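Local coordinates for 2,5-dihydroxypyridine 5,6-dioxygenase (Pseudomonas putida KT2440, PDB 7CUP), which catalyses the iron-dependent, dioxygenolytic cleavage of the 2,5-dihydroxypyridine ring between carbons 5 and 6, giving N-formylmaleamate in aerobic nicotinate degradation, at residues Gln25-Leu30 and Ala94-Asp99; Val29-Tyr34 and Val54-Leu59; Gly206-Asp211 and Ile321-Cys326. All blocks are in the same frame, centred on the assembly; numbering follows the deposited sequence.

How the contacts relate
From the N terminus, strand 26-31 comes first and serves both contact 1 and contact 2. Contact 2 closes the shorter loop: the chain leaves this strand, runs through helix 37-49 and returns as strand 53-58 on one edge of its partner. Contact 1 closes a longer loop, which encloses most of contact 2, when strand 96-99 docks on the other edge. The two have centres about 10 Å apart, touch where Y55 meets V27 and A28, and together join three neighbouring strands of the parallel sheet. Contact 3 follows in series on the opposite side of the chain's centre, where strand 319-323 returns, more than 100 residues later, to pack on strand 207-210 and join two antiparallel sheets.

Contact 1 of 3, residues Gln25-Leu30 and Ala94-Asp99; sequences QSVAVL and ADLVVD
With chi1 of D95 at -66°, CG sits beside its own backbone N and the carboxylate reaches the start of the neighbouring strand, where OD2 accepts a fairly straight bond from S26 N (2.8 Å) through its anti lone pair. Q25, bent at chi2 (-77°), folds its amide over this carboxylate; the two planes stack 23° apart, and OE1 comes 3.3 Å from D95 CB. R118 of the next strand binds Q25 OE1, while a water gives a 2.6 Å bond to D95 OD2.

S26 O takes two donors, D95 N and L96 N, the former bond being the more bent. From here the backbone bonds alternate: A28 N to L96 O, V98 N to A28 O (2.8 Å) and L30 N to V98 O. On one face V27 CG1 lies 4.1 Å from V98 CG2. On the other, the methyls of A28 and A94 meet at 3.7 Å, and L30 CD2 runs beside the D99 carboxylate, 3.9 Å from OD1. That carboxylate is held by backbone N-H groups of M101, M102 and L103. Strand 26-31 thus lies between strands 53-58 and 96-99 in a parallel sheet of order 2-1-3-4-5, with helix 37-49 packed on the V27 and V29 face, as in alpha/beta folds.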
loop_
_atom_site.group_PDB
_atom_site.type_symbol
_atom_site.label_atom_id
_atom_site.label_comp_id
_atom_site.label_asym_id
_atom_site.label_seq_id
_atom_site.Cartn_x
_atom_site.Cartn_y
_atom_site.Cartn_z
ATOM N N GLN A 25 25.501 -19.567 8.806
ATOM C CA GLN A 25 25.780 -18.156 8.474
ATOM C C GLN A 25 24.617 -17.259 8.911
ATOM O O GLN A 25 23.455 -17.703 8.949
ATOM C CB GLN A 25 26.067 -18.032 6.995
ATOM C CG GLN A 25 27.245 -18.848 6.499
ATOM C CD GLN A 25 28.544 -18.203 6.869
ATOM O OE1 GLN A 25 28.973 -17.224 6.243
ATOM N NE2 GLN A 25 29.162 -18.747 7.907
ATOM N N SER A 26 24.941 -16.000 9.189
ATOM C CA SER A 26 23.961 -14.920 9.447
ATOM C C SER A 26 24.020 -13.899 8.313
ATOM O O SER A 26 25.125 -13.476 7.901
ATOM C CB SER A 26 24.201 -14.306 10.776
ATOM O OG SER A 26 23.818 -15.233 11.777
ATOM N N VAL A 27 22.860 -13.555 7.798
ATOM C CA VAL A 27 22.712 -12.554 6.706
ATOM C C VAL A 27 21.941 -11.351 7.251
ATOM O O VAL A 27 20.833 -11.539 7.807
ATOM C CB VAL A 27 21.984 -13.173 5.506
ATOM C CG1 VAL A 27 21.748 -12.126 4.426
ATOM C CG2 VAL A 27 22.724 -14.386 4.960
ATOM N N ALA A 28 22.478 -10.157 7.058
ATOM C CA ALA A 28 21.765 -8.884 7.255
ATOM C C ALA A 28 21.440 -8.301 5.881
ATOM O O ALA A 28 22.356 -8.165 5.037
ATOM C CB ALA A 28 22.610 -7.954 8.085
ATOM N N VAL A 29 20.171 -7.974 5.675
ATOM C CA VAL A 29 19.686 -7.275 4.458
ATOM C C VAL A 29 19.543 -5.801 4.830
ATOM O O VAL A 29 18.678 -5.470 5.658
ATOM C CB VAL A 29 18.391 -7.871 3.884
ATOM C CG1 VAL A 29 18.002 -7.128 2.612
ATOM C CG2 VAL A 29 18.542 -9.355 3.611
ATOM N N LEU A 30 20.461 -4.987 4.310
ATOM C CA LEU A 30 20.539 -3.530 4.578
ATOM C C LEU A 30 19.665 -2.790 3.566
ATOM O O LEU A 30 19.805 -3.028 2.336
ATOM C CB LEU A 30 21.983 -3.082 4.459
ATOM C CG LEU A 30 22.164 -1.577 4.593
ATOM C CD1 LEU A 30 21.658 -1.065 5.946
ATOM C CD2 LEU A 30 23.612 -1.225 4.356
ATOM N N ALA A 94 26.735 -9.678 11.225
ATOM C CA ALA A 94 26.365 -10.633 10.157
ATOM C C ALA A 94 27.615 -11.283 9.557
ATOM O O ALA A 94 28.684 -10.638 9.523
ATOM C CB ALA A 94 25.580 -9.913 9.083
ATOM N N ASP A 95 27.473 -12.467 8.963
ATOM C CA ASP A 95 28.548 -13.032 8.111
ATOM C C ASP A 95 28.532 -12.323 6.748
ATOM O O ASP A 95 29.594 -12.065 6.180
ATOM C CB ASP A 95 28.395 -14.539 7.991
ATOM C CG ASP A 95 28.617 -15.217 9.335
ATOM O OD1 ASP A 95 29.765 -15.165 9.836
ATOM O OD2 ASP A 95 27.631 -15.722 9.883
ATOM N N LEU A 96 27.352 -12.029 6.234
ATOM C CA LEU A 96 27.185 -11.441 4.880
ATOM C C LEU A 96 26.124 -10.347 4.968
ATOM O O LEU A 96 25.082 -10.580 5.627
ATOM C CB LEU A 96 26.757 -12.526 3.892
ATOM C CG LEU A 96 26.650 -12.039 2.438
ATOM C CD1 LEU A 96 27.338 -13.006 1.474
ATOM C CD2 LEU A 96 25.215 -11.858 2.029
ATOM N N VAL A 97 26.400 -9.185 4.393
ATOM C CA VAL A 97 25.405 -8.078 4.268
ATOM C C VAL A 97 24.982 -8.050 2.806
ATOM O O VAL A 97 25.901 -8.087 1.954
ATOM C CB VAL A 97 26.009 -6.733 4.713
ATOM C CG1 VAL A 97 25.050 -5.576 4.449
ATOM C CG2 VAL A 97 26.413 -6.792 6.183
ATOM N N VAL A 98 23.670 -8.129 2.533
ATOM C CA VAL A 98 23.113 -7.787 1.192
ATOM C C VAL A 98 22.785 -6.306 1.232
ATOM O O VAL A 98 21.857 -5.939 1.921
ATOM C CB VAL A 98 21.857 -8.589 0.845
ATOM C CG1 VAL A 98 21.339 -8.167 -0.507
ATOM C CG2 VAL A 98 22.134 -10.081 0.896
ATOM N N ASP A 99 23.529 -5.486 0.522
ATOM C CA ASP A 99 23.290 -4.027 0.510
ATOM C C ASP A 99 22.346 -3.688 -0.654
ATOM O O ASP A 99 22.747 -3.775 -1.820
ATOM C CB ASP A 99 24.653 -3.336 0.485
ATOM C CG ASP A 99 24.580 -1.834 0.358
ATOM O OD1 ASP A 99 23.443 -1.301 0.450
ATOM O OD2 ASP A 99 25.648 -1.234 0.111
HETATM O O HOH W 1 26.713 -16.914 11.979
#

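Contact 2 of 3, residues Val29-Tyr34 and Val54-Leu59; sequences VLKSHY and VYAVEL
V29 N and Y55 O open a run of four backbone hydrogen bonds, this one 2.9 Å long and nearly straight at 164°. V29 O then accepts V57 N, V57 O accepts K31 N (2.8 Å), and K31 O accepts L59 N, so V29 and K31 spend both their N-H and C=O on this neighbour. L30 turns the other way, its carbonyl O taken by T100, including the hydroxyl OG1. Past the paired residues the S32 hydroxyl donates to L59 O (2.8 Å); chi1 of -168° sets OG anti to the backbone N and lets it reach that carbonyl, while S32 N is bound by S35 OG.

Charge is less firmly matched. K31 runs extended across E58, yet NZ and OE1 remain 4.3 Å apart, beyond a salt bridge; K31 NZ and E58 OE1 also make long, weak ion pairs with E58 and K31, respectively, of a second subunit. The Y55 hydroxyl bonds to A90 O of helix 85-92. On that same face L30 CD1 fits against L59 CG at 3.8 Å. A56 and E58 pair antiparallel with a strand of the second subunit, continuing the sheet across the interface. Within the chain, the parallel pairing of strands 26-31 and 53-58, joined through helix 37-49, makes a beta-alpha-beta crossover unit.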
loop_
_atom_site.group_PDB
_atom_site.type_symbol
_atom_site.label_atom_id
_atom_site.label_comp_id
_atom_site.label_asym_id
_atom_site.label_seq_id
_atom_site.Cartn_x
_atom_site.Cartn_y
_atom_site.Cartn_z
ATOM N N VAL A 29 20.171 -7.974 5.675
ATOM C CA VAL A 29 19.686 -7.275 4.458
ATOM C C VAL A 29 19.543 -5.801 4.830
ATOM O O VAL A 29 18.678 -5.470 5.658
ATOM C CB VAL A 29 18.391 -7.871 3.884
ATOM C CG1 VAL A 29 18.002 -7.128 2.612
ATOM C CG2 VAL A 29 18.542 -9.355 3.611
ATOM N N LEU A 30 20.461 -4.987 4.310
ATOM C CA LEU A 30 20.539 -3.530 4.578
ATOM C C LEU A 30 19.665 -2.790 3.566
ATOM O O LEU A 30 19.805 -3.028 2.336
ATOM C CB LEU A 30 21.983 -3.082 4.459
ATOM C CG LEU A 30 22.164 -1.577 4.593
ATOM C CD1 LEU A 30 21.658 -1.065 5.946
ATOM C CD2 LEU A 30 23.612 -1.225 4.356
ATOM N N LYS A 31 18.774 -1.954 4.059
ATOM C CA LYS A 31 17.855 -1.200 3.167
ATOM C C LYS A 31 17.626 0.207 3.711
ATOM O O LYS A 31 17.932 0.453 4.882
ATOM C CB LYS A 31 16.509 -1.928 3.038
ATOM C CG LYS A 31 15.781 -2.144 4.352
ATOM C CD LYS A 31 14.419 -2.755 4.171
ATOM C CE LYS A 31 13.624 -2.811 5.450
ATOM N NZ LYS A 31 12.237 -3.220 5.152
ATOM N N SER A 32 17.064 1.068 2.864
ATOM C CA SER A 32 16.565 2.422 3.210
ATOM C C SER A 32 15.219 2.628 2.507
ATOM O O SER A 32 14.747 1.675 1.910
ATOM C CB SER A 32 17.598 3.479 2.845
ATOM O OG SER A 32 17.250 4.738 3.414
ATOM N N HIS A 33 14.588 3.803 2.601
ATOM C CA HIS A 33 13.188 3.965 2.105
ATOM C C HIS A 33 13.125 3.771 0.577
ATOM O O HIS A 33 12.102 3.340 0.070
ATOM C CB HIS A 33 12.618 5.324 2.498
ATOM C CG HIS A 33 13.116 6.433 1.641
ATOM N ND1 HIS A 33 14.172 7.242 2.039
ATOM C CD2 HIS A 33 12.716 6.884 0.434
ATOM C CE1 HIS A 33 14.400 8.134 1.081
ATOM N NE2 HIS A 33 13.534 7.927 0.088
ATOM N N TYR A 34 14.216 4.015 -0.143
ATOM C CA TYR A 34 14.262 3.956 -1.620
ATOM C C TYR A 34 14.675 2.567 -2.131
ATOM O O TYR A 34 14.759 2.405 -3.357
ATOM C CB TYR A 34 15.224 5.035 -2.115
ATOM C CG TYR A 34 16.611 4.963 -1.515
ATOM C CD1 TYR A 34 17.601 4.207 -2.129
ATOM C CD2 TYR A 34 16.955 5.664 -0.359
ATOM C CE1 TYR A 34 18.884 4.135 -1.608
ATOM C CE2 TYR A 34 18.252 5.646 0.131
ATOM C CZ TYR A 34 19.201 4.843 -0.466
ATOM O OH TYR A 34 20.480 4.760 0.011
ATOM N N VAL A 54 18.575 -14.653 9.499
ATOM C CA VAL A 54 18.412 -13.388 8.729
ATOM C C VAL A 54 17.769 -12.309 9.590
ATOM O O VAL A 54 16.955 -12.601 10.456
ATOM C CB VAL A 54 17.611 -13.604 7.436
ATOM C CG1 VAL A 54 18.124 -14.819 6.702
ATOM C CG2 VAL A 54 16.115 -13.737 7.681
ATOM N N TYR A 55 18.125 -11.062 9.304
ATOM C CA TYR A 55 17.417 -9.870 9.809
ATOM C C TYR A 55 17.654 -8.764 8.787
ATOM O O TYR A 55 18.654 -8.855 8.024
ATOM C CB TYR A 55 17.904 -9.480 11.211
ATOM C CG TYR A 55 19.388 -9.240 11.351
ATOM C CD1 TYR A 55 20.278 -10.301 11.427
ATOM C CD2 TYR A 55 19.916 -7.960 11.408
ATOM C CE1 TYR A 55 21.645 -10.091 11.562
ATOM C CE2 TYR A 55 21.287 -7.727 11.525
ATOM C CZ TYR A 55 22.154 -8.802 11.601
ATOM O OH TYR A 55 23.488 -8.614 11.768
ATOM N N ALA A 56 16.747 -7.792 8.751
ATOM C CA ALA A 56 16.883 -6.556 7.947
ATOM C C ALA A 56 17.319 -5.411 8.863
ATOM O O ALA A 56 16.933 -5.356 10.058
ATOM C CB ALA A 56 15.589 -6.248 7.220
ATOM N N VAL A 57 18.190 -4.559 8.329
ATOM C CA VAL A 57 18.618 -3.282 8.940
ATOM C C VAL A 57 18.172 -2.169 8.005
ATOM O O VAL A 57 18.531 -2.235 6.825
ATOM C CB VAL A 57 20.132 -3.257 9.164
ATOM C CG1 VAL A 57 20.543 -1.933 9.767
ATOM C CG2 VAL A 57 20.551 -4.415 10.045
ATOM N N GLU A 58 17.361 -1.250 8.517
ATOM C CA GLU A 58 16.905 -0.074 7.764
ATOM C C GLU A 58 17.585 1.145 8.364
ATOM O O GLU A 58 17.462 1.374 9.562
ATOM C CB GLU A 58 15.385 0.074 7.765
ATOM C CG GLU A 58 14.976 1.296 6.998
ATOM C CD GLU A 58 13.549 1.345 6.496
ATOM O OE1 GLU A 58 12.681 0.620 7.080
ATOM O OE2 GLU A 58 13.319 2.141 5.517
ATOM N N LEU A 59 18.260 1.895 7.520
ATOM C CA LEU A 59 18.858 3.201 7.868
ATOM C C LEU A 59 18.019 4.303 7.222
ATOM O O LEU A 59 17.574 4.170 6.086
ATOM C CB LEU A 59 20.290 3.234 7.334
ATOM C CG LEU A 59 21.239 2.183 7.909
ATOM C CD1 LEU A 59 22.644 2.392 7.416
ATOM C CD2 LEU A 59 21.216 2.220 9.420
#

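Contact 3 of 3, residues Gly206-Asp211 and Ile321-Cys326; sequences GTLVLD and IPLRNC
I321 meets L210 through its CG2 methyl, which is anti to the backbone N while CG1 lies beside it (chi1 -57°). This branch presses on the fork of L210, 3.8 Å from CG and almost as near CD1 and CD2, and the two side chains cross at about a right angle. I321 directly follows D320, a ligand of the iron; its own side chain is about 9 Å from the metal, and not among its ligands.

P322 turns from this contact toward I215 and N298. L323 then returns to it and supplies most of the packing. Its CG is anti to the carbonyl carbon (chi1 -52°), which sends the CD1/CD2 fork toward strand 207-210, where the two methyls divide the work. CD2 rests on the backbone of that strand, 3.8 Å from V209 O and 3.9 Å from L210 CA, and also faces L210 CG. CD1 reaches L208 CD2 at 4.1 Å, again with the side chains crossing roughly at right angles.

No direct hydrogen bond links the segments. R324 has its salt bridges with D214 and with E246 of a neighbouring subunit, whereas D211 pairs with R226. N325 ND2 lies over the centre of the R324 guanidinium, 4.0 Å above its plane. A water accepts from N325 ND2 at 3.2 Å and lies near D211 OD2, which it may also reach.

Segments 207-210 and 321-323 run almost perpendicular, 86° between their directions and 8.1 Å apart at closest approach. The first lies beside strand 227-232 in a three-stranded antiparallel sheet, with T207 also bonded to D164. The second belongs to the antiparallel sheet whose strands carry the iron ligands H265, S302 and D320, with H318 just before the last of them; it lies next to strand 299-303, whose F301 touches L208, I321 and L323.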
loop_
_atom_site.group_PDB
_atom_site.type_symbol
_atom_site.label_atom_id
_atom_site.label_comp_id
_atom_site.label_asym_id
_atom_site.label_seq_id
_atom_site.Cartn_x
_atom_site.Cartn_y
_atom_site.Cartn_z
ATOM N N GLY A 206 49.039 11.687 -20.698
ATOM C CA GLY A 206 48.740 11.577 -22.142
ATOM C C GLY A 206 47.330 12.028 -22.479
ATOM O O GLY A 206 46.848 12.988 -21.853
ATOM N N THR A 207 46.690 11.338 -23.424
ATOM C CA THR A 207 45.385 11.706 -24.027
ATOM C C THR A 207 44.401 10.530 -23.910
ATOM O O THR A 207 44.747 9.393 -24.327
ATOM C CB THR A 207 45.581 12.125 -25.488
ATOM O OG1 THR A 207 46.661 13.051 -25.460
ATOM C CG2 THR A 207 44.373 12.783 -26.118
ATOM N N LEU A 208 43.211 10.802 -23.360
ATOM C CA LEU A 208 42.051 9.888 -23.483
ATOM C C LEU A 208 40.980 10.600 -24.303
ATOM O O LEU A 208 40.565 11.690 -23.906
ATOM C CB LEU A 208 41.562 9.489 -22.089
ATOM C CG LEU A 208 42.512 8.569 -21.324
ATOM C CD1 LEU A 208 42.178 8.561 -19.838
ATOM C CD2 LEU A 208 42.529 7.149 -21.905
ATOM N N VAL A 209 40.607 10.005 -25.440
ATOM C CA VAL A 209 39.543 10.552 -26.329
ATOM C C VAL A 209 38.259 9.756 -26.072
ATOM O O VAL A 209 38.216 8.529 -26.323
ATOM C CB VAL A 209 39.955 10.524 -27.815
ATOM C CG1 VAL A 209 38.787 10.872 -28.740
ATOM C CG2 VAL A 209 41.157 11.438 -28.059
ATOM N N LEU A 210 37.238 10.441 -25.590
ATOM C CA LEU A 210 35.873 9.871 -25.627
ATOM C C LEU A 210 35.440 9.999 -27.082
ATOM O O LEU A 210 35.291 11.118 -27.550
ATOM C CB LEU A 210 34.947 10.635 -24.679
ATOM C CG LEU A 210 35.088 10.305 -23.198
ATOM C CD1 LEU A 210 36.471 10.665 -22.681
ATOM C CD2 LEU A 210 34.033 11.050 -22.402
ATOM N N ASP A 211 35.352 8.891 -27.797
ATOM C CA ASP A 211 34.899 8.905 -29.205
ATOM C C ASP A 211 33.381 9.034 -29.229
ATOM O O ASP A 211 32.740 8.870 -28.169
ATOM C CB ASP A 211 35.346 7.659 -29.950
ATOM C CG ASP A 211 35.297 7.823 -31.456
ATOM O OD1 ASP A 211 35.006 8.942 -31.908
ATOM O OD2 ASP A 211 35.577 6.849 -32.147
ATOM N N ILE A 321 33.956 6.309 -16.886
ATOM C CA ILE A 321 33.991 6.558 -18.352
ATOM C C ILE A 321 34.565 5.330 -19.042
ATOM O O ILE A 321 35.774 5.131 -19.021
ATOM C CB ILE A 321 34.813 7.816 -18.663
ATOM C CG1 ILE A 321 34.246 9.029 -17.935
ATOM C CG2 ILE A 321 34.891 8.010 -20.165
ATOM C CD1 ILE A 321 35.088 10.292 -18.050
ATOM N N PRO A 322 33.720 4.491 -19.675
ATOM C CA PRO A 322 34.181 3.392 -20.520
ATOM C C PRO A 322 34.414 3.814 -21.978
ATOM O O PRO A 322 33.612 4.526 -22.530
ATOM C CB PRO A 322 33.039 2.369 -20.476
ATOM C CG PRO A 322 31.801 3.173 -20.083
ATOM C CD PRO A 322 32.254 4.512 -19.555
ATOM N N LEU A 323 35.500 3.328 -22.574
ATOM C CA LEU A 323 35.844 3.583 -23.995
ATOM C C LEU A 323 35.817 2.261 -24.749
ATOM O O LEU A 323 36.265 1.235 -24.180
ATOM C CB LEU A 323 37.224 4.233 -24.066
ATOM C CG LEU A 323 37.410 5.449 -23.185
ATOM C CD1 LEU A 323 38.848 5.915 -23.265
ATOM C CD2 LEU A 323 36.447 6.562 -23.585
ATOM N N ARG A 324 35.303 2.297 -25.979
ATOM C CA ARG A 324 35.278 1.160 -26.925
ATOM C C ARG A 324 36.528 1.171 -27.808
ATOM O O ARG A 324 37.151 2.236 -27.932
ATOM C CB ARG A 324 34.141 1.322 -27.934
ATOM C CG ARG A 324 32.817 0.767 -27.471
ATOM C CD ARG A 324 31.734 1.717 -27.900
ATOM N NE ARG A 324 31.558 1.953 -29.329
ATOM C CZ ARG A 324 31.806 3.102 -29.974
ATOM N NH1 ARG A 324 32.354 4.173 -29.382
ATOM N NH2 ARG A 324 31.501 3.150 -31.250
ATOM N N ASN A 325 36.807 0.040 -28.463
ATOM C CA ASN A 325 37.721 -0.056 -29.638
ATOM C C ASN A 325 39.164 0.202 -29.228
ATOM O O ASN A 325 39.963 0.494 -30.120
ATOM C CB ASN A 325 37.383 0.963 -30.727
ATOM C CG ASN A 325 35.955 0.830 -31.191
ATOM O OD1 ASN A 325 35.429 -0.271 -31.172
ATOM N ND2 ASN A 325 35.326 1.939 -31.577
ATOM N N CYS A 326 39.486 0.045 -27.941
ATOM C CA CYS A 326 40.781 0.463 -27.367
ATOM C C CYS A 326 41.738 -0.722 -27.439
ATOM O O CYS A 326 41.272 -1.885 -27.407
ATOM C CB CYS A 326 40.669 0.964 -25.930
ATOM S SG CYS A 326 40.084 2.673 -25.777
HETATM O O HOH W 2 36.869 4.524 -30.455
#